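Local coordinates for IroE protein (Escherichia coli, PDB 2GZS) that hydrolyses the trilactone ring of enterobactin and its C-glucosylated derivatives, usually once per molecule, to give linear trimers, and prefers the iron-free siderophores, at residues 58-61 with 62-65; 250-253 with 254-257. One frame throughout, in Å; residues are numbered along the deposited sequence.

Interaction 1 (58-61 with 62-65); sequences LDDE and LLKQ
Asp-59 turns its carboxylate back over the first turn of helix 60-66 and takes the backbone N-H of Leu-62 on OD1. The bond is 3.1 Å from Leu-62 N to Asp-59 OD1 and meets the oxygen nearly along its C-O axis. At the hydrogen it is close to straight, 167°. A chi1 of 56°, with CG lying between the backbone N and the carbonyl carbon, is what swings OD1 to that amide; OD1 also rests 3.6 Å from Leu-62 CB. The other carboxylate oxygen, OD2, faces Arg-256 in a long, weak ion pair. The carbonyl of Asp-59 works as well: its O receives Leu-63 N at 3.1 Å within the carbonyl plane. Leu-63 CG is set beside its own backbone N (chi1 -58°), which brings it over the same oxygen, 3.3 Å from Asp-59 O. From here the ordinary ladder of the helix continues, Lys-64 N bonding to Asp-60 O and Gln-65 N to Glu-61 O.

Beside this polar end, Leu-58 crosses Leu-63 at about a right angle, five residues on. Its CD1 methyl does the touching, 3.8 Å from Leu-63 CD2. The Leu-62 methyl is the neighbour of this pair, with CD2 3.7 Å from Leu-58 CD1. Asp-60 OD1 is hydrogen-bonded to Ser-8, while Glu-61 and Lys-64 occupy the exposed flank. Ile-3 and Phe-13 pack on Leu-58, and Leu-259 and Leu-260 on Leu-62. Together these contacts make a classic helix start: an N-cap aspartate combined with a hydrophobic staple between Leu-58 and Leu-63, at the beginning of helix 60-66.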
ATOM      1  N   LEU A  58      -9.657 -10.397  -4.461  1.00 12.13           N
ATOM      2  CA  LEU A  58     -10.547 -10.133  -3.344  1.00 14.30           C
ATOM      3  C   LEU A  58     -11.714 -11.107  -3.405  1.00 20.83           C
ATOM      4  O   LEU A  58     -12.225 -11.317  -4.499  1.00 20.85           O
ATOM      5  CB  LEU A  58     -10.974  -8.673  -3.398  1.00 16.54           C
ATOM      6  CG  LEU A  58     -11.683  -8.085  -2.210  1.00 20.84           C
ATOM      7  CD1 LEU A  58     -10.723  -8.094  -1.012  1.00 24.32           C
ATOM      8  CD2 LEU A  58     -12.172  -6.641  -2.474  1.00 17.90           C
ATOM      9  N   ASP A  59     -12.030 -11.711  -2.253  1.00 19.03           N
ATOM     10  CA  ASP A  59     -13.083 -12.737  -2.330  1.00 20.08           C
ATOM     11  C   ASP A  59     -13.928 -12.613  -1.050  1.00 16.91           C
ATOM     12  O   ASP A  59     -13.542 -11.947  -0.097  1.00 17.16           O
ATOM     13  CB  ASP A  59     -12.550 -14.147  -2.515  1.00 26.57           C
ATOM     14  CG  ASP A  59     -11.567 -14.605  -1.460  1.00 26.01           C
ATOM     15  OD1 ASP A  59     -11.583 -14.140  -0.309  1.00 29.85           O
ATOM     16  OD2 ASP A  59     -10.698 -15.443  -1.781  1.00 47.61           O
ATOM     17  N   ASP A  60     -15.077 -13.321  -1.139  1.00 18.02           N
ATOM     18  CA  ASP A  60     -16.021 -13.175  -0.034  1.00 23.69           C
ATOM     19  C   ASP A  60     -15.445 -13.732   1.269  1.00 19.79           C
ATOM     20  O   ASP A  60     -15.849 -13.190   2.309  1.00 19.50           O
ATOM     21  CB  ASP A  60     -17.365 -13.850  -0.374  1.00 23.23           C
ATOM     22  CG  ASP A  60     -18.410 -12.984  -1.044  1.00 39.43           C
ATOM     23  OD1 ASP A  60     -18.307 -11.737  -1.065  1.00 30.60           O
ATOM     24  OD2 ASP A  60     -19.395 -13.557  -1.592  1.00 37.12           O
ATOM     25  N   GLU A  61     -14.602 -14.781   1.256  1.00 16.19           N
ATOM     26  CA  GLU A  61     -14.093 -15.295   2.534  1.00 20.05           C
ATOM     27  C   GLU A  61     -13.271 -14.209   3.237  1.00 17.29           C
ATOM     28  O   GLU A  61     -13.386 -14.055   4.427  1.00 18.75           O
ATOM     29  CB  GLU A  61     -13.166 -16.529   2.505  1.00 39.79           C
ATOM     30  CG  GLU A  61     -12.570 -16.924   3.837  1.00 55.93           C
ATOM     31  CD  GLU A  61     -11.124 -16.829   4.267  1.00 76.32           C
ATOM     32  OE1 GLU A  61     -10.281 -16.044   3.721  1.00 43.31           O
ATOM     33  OE2 GLU A  61     -10.758 -17.582   5.259  1.00 28.88           O
ATOM     34  N   LEU A  62     -12.423 -13.435   2.539  1.00 13.70           N
ATOM     35  CA  LEU A  62     -11.712 -12.363   3.192  1.00 14.89           C
ATOM     36  C   LEU A  62     -12.666 -11.277   3.693  1.00 12.18           C
ATOM     37  O   LEU A  62     -12.509 -10.863   4.816  1.00 14.70           O
ATOM     38  CB  LEU A  62     -10.666 -11.754   2.206  1.00 16.39           C
ATOM     39  CG  LEU A  62      -9.879 -10.564   2.807  1.00 13.08           C
ATOM     40  CD1 LEU A  62      -8.964 -10.855   3.945  1.00 17.31           C
ATOM     41  CD2 LEU A  62      -9.068  -9.954   1.660  1.00 14.11           C
ATOM     42  N   LEU A  63     -13.629 -10.905   2.844  1.00 12.56           N
ATOM     43  CA  LEU A  63     -14.569  -9.865   3.312  1.00 12.66           C
ATOM     44  C   LEU A  63     -15.368 -10.279   4.560  1.00 12.34           C
ATOM     45  O   LEU A  63     -15.522  -9.404   5.386  1.00 13.92           O
ATOM     46  CB  LEU A  63     -15.470  -9.496   2.134  1.00 14.73           C
ATOM     47  CG  LEU A  63     -14.750  -8.973   0.852  1.00 13.08           C
ATOM     48  CD1 LEU A  63     -15.791  -8.549  -0.200  1.00 13.20           C
ATOM     49  CD2 LEU A  63     -13.806  -7.821   1.172  1.00 16.40           C
ATOM     50  N   LYS A  64     -15.735 -11.561   4.581  1.00 13.90           N
ATOM     51  CA  LYS A  64     -16.414 -12.100   5.771  1.00 15.25           C
ATOM     52  C   LYS A  64     -15.541 -11.968   6.988  1.00 14.97           C
ATOM     53  O   LYS A  64     -15.922 -11.491   8.038  1.00 17.00           O
ATOM     54  CB  LYS A  64     -16.800 -13.541   5.451  1.00 21.09           C
ATOM     55  CG  LYS A  64     -17.348 -14.293   6.672  1.00 26.28           C
ATOM     56  CD  LYS A  64     -17.716 -15.699   6.181  1.00 38.49           C
ATOM     57  CE  LYS A  64     -18.116 -16.639   7.300  1.00 57.94           C
ATOM     58  NZ  LYS A  64     -16.979 -17.439   7.846  1.00 79.50           N
ATOM     59  N   GLN A  65     -14.243 -12.354   6.863  1.00 14.21           N
ATOM     60  CA  GLN A  65     -13.377 -12.295   8.029  1.00 13.68           C
ATOM     61  C   GLN A  65     -13.095 -10.870   8.527  1.00 11.64           C
ATOM     62  O   GLN A  65     -12.995 -10.503   9.654  1.00 15.04           O
ATOM     63  CB  GLN A  65     -12.047 -13.038   7.714  1.00 18.05           C
ATOM     64  CG  GLN A  65     -11.119 -13.160   8.912  1.00 16.55           C
ATOM     65  CD  GLN A  65     -11.722 -14.059  10.025  1.00 18.19           C
ATOM     66  OE1 GLN A  65     -12.314 -15.077   9.648  1.00 26.77           O
ATOM     67  NE2 GLN A  65     -11.561 -13.657  11.263  1.00 19.76           N
TER

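Interaction 2 (250-253 with 254-257)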
HETATM    1  N   MSE A 250       3.001 -14.540  -1.826  1.00  9.67           N
HETATM    2  CA  MSE A 250       3.343 -13.403  -1.019  1.00 12.35           C
HETATM    3  C   MSE A 250       2.522 -12.143  -1.328  1.00 10.94           C
HETATM    4  O   MSE A 250       2.233 -11.431  -0.368  1.00 10.29           O
HETATM    5  CB  MSE A 250       4.841 -13.085  -1.330  1.00 12.72           C
HETATM    6  CG  MSE A 250       5.278 -11.867  -0.531  1.00 15.23           C
HETATM    7 SE   MSE A 250       5.286 -12.215   1.400  1.00 14.30          SE
HETATM    8  CE  MSE A 250       5.695 -10.432   1.779  1.00 16.25           C
ATOM      9  N   PHE A 251       2.236 -11.907  -2.590  1.00 11.24           N
ATOM     10  CA  PHE A 251       1.343 -10.781  -2.943  1.00 11.40           C
ATOM     11  C   PHE A 251       0.037 -10.942  -2.150  1.00 11.44           C
ATOM     12  O   PHE A 251      -0.433  -9.992  -1.540  1.00 10.69           O
ATOM     13  CB  PHE A 251       1.118 -10.727  -4.458  1.00 12.52           C
ATOM     14  CG  PHE A 251       0.291  -9.524  -4.930  1.00 11.41           C
ATOM     15  CD1 PHE A 251       0.985  -8.439  -5.445  1.00 10.13           C
ATOM     16  CD2 PHE A 251      -1.101  -9.527  -4.868  1.00 13.47           C
ATOM     17  CE1 PHE A 251       0.236  -7.327  -5.859  1.00 11.82           C
ATOM     18  CE2 PHE A 251      -1.808  -8.428  -5.270  1.00 11.11           C
ATOM     19  CZ  PHE A 251      -1.170  -7.317  -5.815  1.00 10.11           C
ATOM     20  N   ASN A 252      -0.479 -12.167  -2.232  1.00 10.41           N
ATOM     21  CA  ASN A 252      -1.751 -12.470  -1.553  1.00 12.29           C
ATOM     22  C   ASN A 252      -1.630 -12.315  -0.064  1.00 12.14           C
ATOM     23  O   ASN A 252      -2.419 -11.673   0.624  1.00 11.56           O
ATOM     24  CB  ASN A 252      -2.126 -13.947  -1.795  1.00 13.60           C
ATOM     25  CG  ASN A 252      -2.723 -14.181  -3.160  1.00 27.78           C
ATOM     26  OD1 ASN A 252      -3.005 -13.193  -3.843  1.00 25.52           O
ATOM     27  ND2 ASN A 252      -2.885 -15.448  -3.515  1.00 20.44           N
ATOM     28  N   ALA A 253      -0.629 -12.972   0.552  1.00 10.24           N
ATOM     29  CA  ALA A 253      -0.474 -12.952   1.989  1.00  8.43           C
ATOM     30  C   ALA A 253      -0.343 -11.560   2.554  1.00 10.55           C
ATOM     31  O   ALA A 253      -0.903 -11.192   3.600  1.00 10.51           O
ATOM     32  CB  ALA A 253       0.774 -13.765   2.405  1.00 11.51           C
ATOM     33  N   SER A 254       0.491 -10.757   1.889  1.00 10.89           N
ATOM     34  CA  SER A 254       0.789  -9.434   2.456  1.00  9.71           C
ATOM     35  C   SER A 254      -0.457  -8.511   2.286  1.00  8.80           C
ATOM     36  O   SER A 254      -0.707  -7.826   3.276  1.00  9.98           O
ATOM     37  CB  SER A 254       2.067  -8.895   1.792  1.00 11.19           C
ATOM     38  OG  SER A 254       1.873  -8.571   0.436  1.00 12.02           O
ATOM     39  N   PHE A 255      -1.134  -8.581   1.146  1.00  8.54           N
ATOM     40  CA  PHE A 255      -2.288  -7.632   1.080  1.00 10.45           C
ATOM     41  C   PHE A 255      -3.365  -8.131   2.037  1.00 12.33           C
ATOM     42  O   PHE A 255      -4.038  -7.315   2.669  1.00 11.24           O
ATOM     43  CB  PHE A 255      -2.758  -7.476  -0.354  1.00 10.09           C
ATOM     44  CG  PHE A 255      -3.934  -8.243  -0.881  1.00 10.30           C
ATOM     45  CD1 PHE A 255      -5.279  -7.918  -0.541  1.00 13.41           C
ATOM     46  CD2 PHE A 255      -3.780  -9.302  -1.764  1.00 12.64           C
ATOM     47  CE1 PHE A 255      -6.351  -8.635  -1.047  1.00 12.99           C
ATOM     48  CE2 PHE A 255      -4.845 -10.036  -2.233  1.00 15.43           C
ATOM     49  CZ  PHE A 255      -6.158  -9.710  -1.887  1.00 11.98           C
ATOM     50  N   ARG A 256      -3.581  -9.447   2.100  1.00  9.52           N
ATOM     51  CA  ARG A 256      -4.701  -9.894   2.973  1.00 10.06           C
ATOM     52  C   ARG A 256      -4.351  -9.670   4.402  1.00  9.22           C
ATOM     53  O   ARG A 256      -5.179  -9.248   5.227  1.00 10.40           O
ATOM     54  CB  ARG A 256      -4.967 -11.369   2.644  1.00  9.63           C
ATOM     55  CG  ARG A 256      -5.594 -11.562   1.287  1.00 10.04           C
ATOM     56  CD  ARG A 256      -5.813 -13.074   1.081  1.00 24.40           C
ATOM     57  NE  ARG A 256      -5.915 -13.337  -0.346  1.00 47.69           N
ATOM     58  CZ  ARG A 256      -6.995 -13.872  -0.891  1.00 45.87           C
ATOM     59  NH1 ARG A 256      -7.978 -14.164  -0.047  1.00 45.78           N
ATOM     60  NH2 ARG A 256      -6.978 -14.065  -2.205  1.00 28.14           N
ATOM     61  N   GLN A 257      -3.118  -9.909   4.848  1.00  9.29           N
ATOM     62  CA  GLN A 257      -2.750  -9.703   6.228  1.00 10.74           C
ATOM     63  C   GLN A 257      -2.777  -8.214   6.596  1.00  9.51           C
ATOM     64  O   GLN A 257      -3.127  -7.871   7.709  1.00  9.98           O
ATOM     65  CB  GLN A 257      -1.396 -10.381   6.574  1.00 10.25           C
ATOM     66  CG  GLN A 257      -1.054 -10.230   8.064  1.00 12.37           C
ATOM     67  CD  GLN A 257      -2.018 -11.032   8.943  1.00 13.40           C
ATOM     68  OE1 GLN A 257      -2.035 -12.262   8.858  1.00 17.45           O
ATOM     69  NE2 GLN A 257      -2.840 -10.386   9.758  1.00 14.82           N
TER
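Ser-254 folds its hydroxyl back onto the carbonyl of Met-250, a selenomethionine, so that two donors grip one oxygen. Ser-254 OG gives a bond of 3.0 Å to Met-250 O and Ser-254 N one of 2.9 Å, arriving from opposite faces of the carbonyl plane. With chi1 at 69°, OG sits between the backbone N and the carbonyl carbon, which brings it back to that oxygen. On this buried side Met-250 CE also touches Ser-254 CB at 3.9 Å.

Phe-251 and Phe-255 meet obliquely, CD2 to CD2 at 4.1 Å. Phe-251 O lies at the edge of the Phe-255 ring, near its plane, while Arg-256 CG lies 3.7 Å above its centre. An alanine in place of Phe-255 would probably deprive Phe-251 CD2 and Arg-256 CG of their ring partner and open a gap between them.

Asn-252, Arg-256 and Gln-257 form the partly exposed flank. The Arg-256 stem lies along Asn-252 O, CG at 3.2 Å; farther out, NE stands 4.1 Å from Asn-252 CB, and Gln-257 turns its amide to Glu-265. Helix 247-262 thus lies with Phe-251 edge-to-face with Trp-146 and His-148 of strand 143-148, Met-250 and Ser-254 against Met-202 of strand 198-203, and Phe-251, Asn-252 and Phe-255 against Arg-57 of helix 51-57.

Overall arrangement
Both interactions are local contacts along one stretch of chain, the first at the start of helix 60-66, the second within helix 247-262. Interaction 1 lies farther out, about 19 Å from the chain centre against 11 Å (centre to centre), and has exposed residues in Glu-61 and Lys-64; interaction 2 has four buried residues and none fully exposed, with the Phe-251 side chain about 7 Å from that of active-site Ser-149. A carboxylate cap and aliphatic methyls serve the outer contact, a serine hydroxyl and aromatic rings the inner one. The helices pack directly: Leu-62 CD2 lies 3.8 Å from Arg-256 CG and 4.1 Å from Phe-255 CE1, beside the weak Asp-59 to Arg-256 ion pair.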